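Local coordinates for hemolysin-related protein (Vibrio cholerae serotype O1, PDB 6MLT), which is a secreted biofilm matrix protein that binds metal ions, probably binds carbohydrate and is implicated in biofilm adhesion, at residues 246-251 with 267-272; 449-454 with 469-474. All coordinates share one frame; numbering follows the deposited sequence.

Contact 1: 246-251 with 267-272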
ATOM      1  N   SER A 246     -29.664   9.002   7.965  1.00 24.83           N
ATOM      2  CA  SER A 246     -30.409   9.696   9.006  1.00 27.95           C
ATOM      3  C   SER A 246     -29.558  10.023  10.226  1.00 30.10           C
ATOM      4  O   SER A 246     -30.037  10.727  11.122  1.00 29.14           O
ATOM      5  CB  SER A 246     -31.617   8.862   9.437  1.00 28.13           C
ATOM      6  OG  SER A 246     -31.205   7.644  10.017  1.00 31.44           O
ATOM      7  N   THR A 247     -28.312   9.532  10.291  1.00 25.28           N
ATOM      8  CA  THR A 247     -27.399   9.878  11.384  1.00 23.65           C
ATOM      9  C   THR A 247     -26.065  10.358  10.820  1.00 21.60           C
ATOM     10  O   THR A 247     -25.004   9.847  11.178  1.00 22.10           O
ATOM     11  CB  THR A 247     -27.193   8.693  12.322  1.00 24.43           C
ATOM     12  OG1 THR A 247     -26.656   7.581  11.591  1.00 23.57           O
ATOM     13  CG2 THR A 247     -28.507   8.288  12.991  1.00 26.30           C
ATOM     14  N   PRO A 248     -26.085  11.352   9.930  1.00 18.98           N
ATOM     15  CA  PRO A 248     -24.836  11.779   9.281  1.00 21.52           C
ATOM     16  C   PRO A 248     -23.817  12.336  10.253  1.00 21.12           C
ATOM     17  O   PRO A 248     -22.614  12.301   9.959  1.00 19.35           O
ATOM     18  CB  PRO A 248     -25.306  12.848   8.286  1.00 19.86           C
ATOM     19  CG  PRO A 248     -26.567  13.377   8.876  1.00 23.56           C
ATOM     20  CD  PRO A 248     -27.227  12.202   9.554  1.00 22.70           C
ATOM     21  N   GLU A 249     -24.263  12.844  11.401  1.00 21.51           N
ATOM     22  CA  GLU A 249     -23.351  13.372  12.407  1.00 25.19           C
ATOM     23  C   GLU A 249     -22.440  12.296  12.981  1.00 22.88           C
ATOM     24  O   GLU A 249     -21.441  12.624  13.629  1.00 22.19           O
ATOM     25  CB  GLU A 249     -24.145  14.036  13.540  1.00 29.52           C
ATOM     26  CG  GLU A 249     -24.978  13.082  14.404  1.00 36.50           C
ATOM     27  CD  GLU A 249     -26.337  12.718  13.795  1.00 37.40           C
ATOM     28  OE1 GLU A 249     -26.580  13.029  12.606  1.00 32.17           O
ATOM     29  OE2 GLU A 249     -27.167  12.117  14.516  1.00 35.90           O
ATOM     30  N   ASN A 250     -22.773  11.022  12.774  1.00 22.49           N
ATOM     31  CA  ASN A 250     -21.977   9.910  13.275  1.00 21.48           C
ATOM     32  C   ASN A 250     -20.962   9.388  12.264  1.00 18.95           C
ATOM     33  O   ASN A 250     -20.142   8.534  12.622  1.00 17.63           O
ATOM     34  CB  ASN A 250     -22.893   8.757  13.704  1.00 21.39           C
ATOM     35  CG  ASN A 250     -23.689   9.087  14.951  1.00 24.98           C
ATOM     36  OD1 ASN A 250     -23.403  10.067  15.632  1.00 23.26           O
ATOM     37  ND2 ASN A 250     -24.683   8.262  15.264  1.00 28.96           N
ATOM     38  N   SER A 251     -20.994   9.866  11.024  1.00 17.26           N
ATOM     39  CA  SER A 251     -20.046   9.402  10.026  1.00 16.48           C
ATOM     40  C   SER A 251     -18.743  10.184  10.138  1.00 18.11           C
ATOM     41  O   SER A 251     -18.693  11.281  10.702  1.00 19.20           O
ATOM     42  CB  SER A 251     -20.623   9.547   8.617  1.00 17.63           C
ATOM     43  OG  SER A 251     -20.806  10.910   8.258  1.00 18.29           O
ATOM     44  N   ASN A 267     -15.819  15.062   9.846  1.00 21.60           N
ATOM     45  CA  ASN A 267     -17.235  14.767   9.690  1.00 21.36           C
ATOM     46  C   ASN A 267     -17.773  15.788   8.703  1.00 24.63           C
ATOM     47  O   ASN A 267     -17.618  16.995   8.917  1.00 24.70           O
ATOM     48  CB  ASN A 267     -17.988  14.844  11.016  1.00 20.19           C
ATOM     49  CG  ASN A 267     -19.488  14.841  10.823  1.00 24.00           C
ATOM     50  OD1 ASN A 267     -20.140  15.877  10.938  1.00 24.43           O
ATOM     51  ND2 ASN A 267     -20.037  13.685  10.471  1.00 20.87           N
ATOM     52  N   ASN A 268     -18.366  15.311   7.615  1.00 20.45           N
ATOM     53  CA  ASN A 268     -18.749  16.176   6.502  1.00 20.07           C
ATOM     54  C   ASN A 268     -20.241  16.009   6.233  1.00 20.79           C
ATOM     55  O   ASN A 268     -20.655  15.070   5.547  1.00 19.86           O
ATOM     56  CB  ASN A 268     -17.931  15.855   5.262  1.00 19.10           C
ATOM     57  CG  ASN A 268     -18.258  16.776   4.108  1.00 21.15           C
ATOM     58  OD1 ASN A 268     -19.061  17.703   4.251  1.00 22.25           O
ATOM     59  ND2 ASN A 268     -17.636  16.538   2.966  1.00 22.31           N
ATOM     60  N   LEU A 269     -21.045  16.941   6.754  1.00 20.62           N
ATOM     61  CA  LEU A 269     -22.491  16.846   6.595  1.00 19.89           C
ATOM     62  C   LEU A 269     -22.937  17.121   5.164  1.00 21.05           C
ATOM     63  O   LEU A 269     -24.032  16.694   4.782  1.00 22.43           O
ATOM     64  CB  LEU A 269     -23.187  17.808   7.562  1.00 20.92           C
ATOM     65  CG  LEU A 269     -22.964  17.496   9.048  1.00 23.15           C
ATOM     66  CD1 LEU A 269     -23.604  18.564   9.924  1.00 28.21           C
ATOM     67  CD2 LEU A 269     -23.502  16.120   9.423  1.00 23.64           C
ATOM     68  N   SER A 270     -22.122  17.819   4.366  1.00 21.02           N
ATOM     69  CA  SER A 270     -22.422  18.013   2.953  1.00 22.00           C
ATOM     70  C   SER A 270     -22.132  16.775   2.109  1.00 22.25           C
ATOM     71  O   SER A 270     -22.540  16.733   0.945  1.00 20.36           O
ATOM     72  CB  SER A 270     -21.632  19.206   2.407  1.00 29.63           C
ATOM     73  OG  SER A 270     -20.263  18.873   2.241  1.00 35.72           O
ATOM     74  N   ASN A 271     -21.439  15.770   2.662  1.00 19.10           N
ATOM     75  CA  ASN A 271     -21.205  14.504   1.979  1.00 19.39           C
ATOM     76  C   ASN A 271     -20.933  13.441   3.032  1.00 20.59           C
ATOM     77  O   ASN A 271     -19.784  13.018   3.215  1.00 19.17           O
ATOM     78  CB  ASN A 271     -20.035  14.601   0.998  1.00 19.46           C
ATOM     79  CG  ASN A 271     -19.791  13.300   0.242  1.00 21.25           C
ATOM     80  OD1 ASN A 271     -20.724  12.542  -0.038  1.00 20.02           O
ATOM     81  ND2 ASN A 271     -18.533  13.047  -0.106  1.00 19.47           N
ATOM     82  N   PRO A 272     -21.956  13.004   3.750  1.00 20.68           N
ATOM     83  CA  PRO A 272     -21.766  12.033   4.828  1.00 20.03           C
ATOM     84  C   PRO A 272     -21.559  10.630   4.270  1.00 19.15           C
ATOM     85  O   PRO A 272     -21.584  10.393   3.063  1.00 17.88           O
ATOM     86  CB  PRO A 272     -23.074  12.136   5.620  1.00 20.58           C
ATOM     87  CG  PRO A 272     -24.080  12.508   4.600  1.00 20.45           C
ATOM     88  CD  PRO A 272     -23.366  13.416   3.625  1.00 19.11           C
TER
HETATM   89  O   HOH W   1     -18.523  12.446   7.399  1.00 19.84           O
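The side-chain amide of Asn267 has two backbone oxygens lying close to its plane, Pro248 O and Ser251 O, each taken by a separate N-H of ND2. The bond from Asn267 ND2 to Ser251 O is 2.8 Å and fairly straight; that to Pro248 O is 3.0 Å and more bent. With CG anti to the backbone N (chi1 167°), Asn267 carries its amide across to the short 3-10 turn at 248-250. Pro248 O is gripped by three donors, since Ser251 N and Ser251 OG also point at it, the hydroxyl in the carbonyl plane on a lone pair. A water donates to Ser251 OG and accepts from Asn268 N, adding a water-mediated link between the segments. Alongside this polar cluster is a small apolar patch: the prolines meet at Pro248 CB and Pro272 CB, 3.5 Å apart, while Leu269 crosses Pro248 at about a right angle and brings CD2 to 3.9 Å from Pro248 CB. Two connections at the same end of one four-stranded beta-propeller blade are thus joined: loop 242-251 and the exit from strand 262-266. Using both N-H groups, one planar amide ties Pro248 O to Ser251 O, just after the turn, and fixes its own rotation.

Contact 2: 449-454 with 469-474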
ATOM      1  N   GLY A 449     -18.880   9.086  -0.606  1.00 18.61           N
ATOM      2  CA  GLY A 449     -19.930   9.201   0.378  1.00 19.26           C
ATOM      3  C   GLY A 449     -21.298   9.039  -0.248  1.00 21.02           C
ATOM      4  O   GLY A 449     -21.448   8.499  -1.349  1.00 18.16           O
ATOM      5  N   TYR A 450     -22.322   9.517   0.468  1.00 19.35           N
ATOM      6  CA  TYR A 450     -23.678   9.459  -0.081  1.00 19.64           C
ATOM      7  C   TYR A 450     -23.827  10.321  -1.331  1.00 20.71           C
ATOM      8  O   TYR A 450     -24.598   9.968  -2.232  1.00 19.41           O
ATOM      9  CB  TYR A 450     -24.699   9.897   0.968  1.00 19.38           C
ATOM     10  CG  TYR A 450     -25.102   8.794   1.919  1.00 17.88           C
ATOM     11  CD1 TYR A 450     -26.027   7.830   1.538  1.00 20.74           C
ATOM     12  CD2 TYR A 450     -24.566   8.719   3.195  1.00 19.00           C
ATOM     13  CE1 TYR A 450     -26.405   6.816   2.403  1.00 19.68           C
ATOM     14  CE2 TYR A 450     -24.934   7.704   4.068  1.00 17.77           C
ATOM     15  CZ  TYR A 450     -25.851   6.761   3.666  1.00 19.31           C
ATOM     16  OH  TYR A 450     -26.218   5.759   4.531  1.00 19.73           O
ATOM     17  N   TYR A 451     -23.095  11.437  -1.407  1.00 17.41           N
ATOM     18  CA  TYR A 451     -23.305  12.456  -2.430  1.00 19.81           C
ATOM     19  C   TYR A 451     -22.131  12.692  -3.373  1.00 22.55           C
ATOM     20  O   TYR A 451     -22.353  13.220  -4.472  1.00 23.04           O
ATOM     21  CB  TYR A 451     -23.639  13.809  -1.775  1.00 17.21           C
ATOM     22  CG  TYR A 451     -24.849  13.808  -0.857  1.00 20.73           C
ATOM     23  CD1 TYR A 451     -25.997  13.095  -1.173  1.00 23.79           C
ATOM     24  CD2 TYR A 451     -24.841  14.539   0.322  1.00 24.65           C
ATOM     25  CE1 TYR A 451     -27.102  13.100  -0.325  1.00 23.53           C
ATOM     26  CE2 TYR A 451     -25.931  14.555   1.170  1.00 24.42           C
ATOM     27  CZ  TYR A 451     -27.056  13.832   0.843  1.00 24.21           C
ATOM     28  OH  TYR A 451     -28.140  13.852   1.686  1.00 26.15           O
ATOM     29  N   ALA A 452     -20.900  12.357  -2.986  1.00 21.25           N
ATOM     30  CA  ALA A 452     -19.753  12.737  -3.801  1.00 21.09           C
ATOM     31  C   ALA A 452     -18.547  11.867  -3.481  1.00 20.12           C
ATOM     32  O   ALA A 452     -18.471  11.228  -2.426  1.00 17.67           O
ATOM     33  CB  ALA A 452     -19.384  14.207  -3.592  1.00 20.86           C
ATOM     34  N   VAL A 453     -17.595  11.881  -4.413  1.00 16.88           N
ATOM     35  CA  VAL A 453     -16.268  11.303  -4.227  1.00 17.37           C
ATOM     36  C   VAL A 453     -15.325  12.441  -3.863  1.00 18.38           C
ATOM     37  O   VAL A 453     -15.189  13.408  -4.621  1.00 18.61           O
ATOM     38  CB  VAL A 453     -15.792  10.570  -5.491  1.00 19.32           C
ATOM     39  CG1 VAL A 453     -14.351  10.068  -5.322  1.00 19.22           C
ATOM     40  CG2 VAL A 453     -16.728   9.417  -5.832  1.00 23.27           C
ATOM     41  N   ASP A 454     -14.665  12.325  -2.711  1.00 17.45           N
ATOM     42  CA  ASP A 454     -13.805  13.371  -2.175  1.00 17.41           C
ATOM     43  C   ASP A 454     -12.371  12.874  -2.054  1.00 17.44           C
ATOM     44  O   ASP A 454     -12.127  11.760  -1.586  1.00 18.05           O
ATOM     45  CB  ASP A 454     -14.299  13.840  -0.799  1.00 21.65           C
ATOM     46  CG  ASP A 454     -15.629  14.571  -0.876  1.00 23.88           C
ATOM     47  OD1 ASP A 454     -16.056  14.880  -2.006  1.00 23.41           O
ATOM     48  OD2 ASP A 454     -16.250  14.826   0.182  1.00 22.79           O
ATOM     49  N   ASP A 469     -23.829  10.045  -7.285  1.00 32.15           N
ATOM     50  CA  ASP A 469     -25.108   9.709  -6.649  1.00 42.83           C
ATOM     51  C   ASP A 469     -25.032   8.336  -5.996  1.00 36.51           C
ATOM     52  O   ASP A 469     -25.042   7.311  -6.683  1.00 36.11           O
ATOM     53  CB  ASP A 469     -26.231   9.748  -7.686  1.00 56.63           C
ATOM     54  CG  ASP A 469     -27.536   9.091  -7.195  1.00 55.00           C
ATOM     55  OD1 ASP A 469     -27.697   8.857  -5.974  1.00 49.80           O
ATOM     56  OD2 ASP A 469     -28.413   8.807  -8.047  1.00 50.25           O
ATOM     57  N   ASP A 470     -24.988   8.302  -4.666  1.00 34.10           N
ATOM     58  CA  ASP A 470     -25.061   7.028  -3.962  1.00 32.33           C
ATOM     59  C   ASP A 470     -26.001   7.116  -2.772  1.00 27.57           C
ATOM     60  O   ASP A 470     -25.752   6.523  -1.716  1.00 23.98           O
ATOM     61  CB  ASP A 470     -23.685   6.552  -3.515  1.00 34.70           C
ATOM     62  CG  ASP A 470     -23.694   5.085  -3.178  1.00 35.66           C
ATOM     63  OD1 ASP A 470     -24.390   4.355  -3.911  1.00 36.56           O
ATOM     64  OD2 ASP A 470     -23.041   4.667  -2.200  1.00 33.96           O
ATOM     65  N   LEU A 471     -27.117   7.824  -2.941  1.00 27.83           N
ATOM     66  CA  LEU A 471     -28.079   7.969  -1.851  1.00 33.98           C
ATOM     67  C   LEU A 471     -28.535   6.624  -1.303  1.00 33.04           C
ATOM     68  O   LEU A 471     -28.897   6.530  -0.125  1.00 35.09           O
ATOM     69  CB  LEU A 471     -29.297   8.759  -2.320  1.00 42.54           C
ATOM     70  CG  LEU A 471     -29.363  10.202  -1.839  1.00 54.88           C
ATOM     71  CD1 LEU A 471     -28.432  11.057  -2.667  1.00 57.62           C
ATOM     72  CD2 LEU A 471     -30.790  10.716  -1.904  1.00 63.68           C
ATOM     73  N   ASN A 472     -28.542   5.584  -2.136  1.00 32.07           N
ATOM     74  CA  ASN A 472     -29.086   4.285  -1.752  1.00 34.91           C
ATOM     75  C   ASN A 472     -28.193   3.511  -0.784  1.00 38.45           C
ATOM     76  O   ASN A 472     -28.661   2.527  -0.200  1.00 47.78           O
ATOM     77  CB  ASN A 472     -29.319   3.423  -3.000  1.00 34.52           C
ATOM     78  CG  ASN A 472     -30.136   2.180  -2.707  1.00 45.91           C
ATOM     79  OD1 ASN A 472     -31.144   2.236  -1.999  1.00 56.75           O
ATOM     80  ND2 ASN A 472     -29.703   1.047  -3.245  1.00 42.82           N
ATOM     81  N   SER A 473     -26.929   3.899  -0.612  1.00 31.88           N
ATOM     82  CA  SER A 473     -26.000   3.084   0.166  1.00 27.65           C
ATOM     83  C   SER A 473     -25.085   3.941   1.029  1.00 22.98           C
ATOM     84  O   SER A 473     -25.019   3.755   2.249  1.00 21.73           O
ATOM     85  CB  SER A 473     -25.176   2.197  -0.772  1.00 33.38           C
ATOM     86  OG  SER A 473     -23.918   1.826  -0.217  1.00 33.65           O
ATOM     87  N   GLY A 474     -24.378   4.881   0.408  1.00 20.50           N
ATOM     88  CA  GLY A 474     -23.377   5.649   1.116  1.00 22.75           C
ATOM     89  C   GLY A 474     -22.123   4.877   1.456  1.00 21.03           C
ATOM     90  O   GLY A 474     -21.317   5.359   2.257  1.00 19.20           O
TER
HETATM   91  O   HOH W   2     -24.162   3.928   5.185  1.00 23.33           O
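Gly474 sits with its CA squarely over one face of the Tyr450 ring, a CH-pi contact 3.4 Å from the ring centroid and 11° off the normal. The lack of a side chain on Gly474 lets the backbone come this close, since a CB would run into the ring; its positive phi also suits glycine. Tyr450 has CG beside its own backbone N (chi1 -83°), which stands the ring alongside the turn at 470-474. At the far end a water lies 2.8 Å from Tyr450 OH and donates to Ser473 O. The backbone carbonyl of Tyr450 holds the start of the same loop: Asp470 N donates to Tyr450 O at 3.0 Å. The loop is braced from within, because Asp470 O accepts from both Ser473 N and Gly474 N, and Asp469 OD1 takes Leu471 N at 3.3 Å in an Asx turn. Leu471 then reaches Tyr451, its CD1 in the plane of that ring at the edge, 3.4 Å from Tyr451 CE1. Asp470 OD1 has its partner outside, Thr519 OG1, and Ser473 OG binds Lys475 N and Leu520 O. No helices surround the contact. Gly449 N bonds to Ala452 O at the tight hairpin between strands 443-448 and 452-457 of a four-stranded antiparallel blade, consistent with a beta-propeller, while 469-474 leaves its outer strand 462-467 as the link to strand 478-481 of the next blade, close to the loop carrying Thr519.

In the fold
Following the chain from the N terminus, contact 1 comes first and closes the stretch from 246-251 to 267-272, which holds strands 252-256 and 262-266 of one blade. The chain then enters the next blade at 277-279, makes the long excursion that includes the beta-prism lectin region, and returns at 443-448. Contact 2 follows, closing 449-454 to 469-474 around strands 452-457 and 462-467. The two loops run in series, neither nested nor crossed, and each spans the outer half of a propeller blade. They touch directly: Pro272 O meets Tyr450 N, and Asn271 ND2 meets Asp454 OD2, so the exit of one blade is joined to the hairpin of the next.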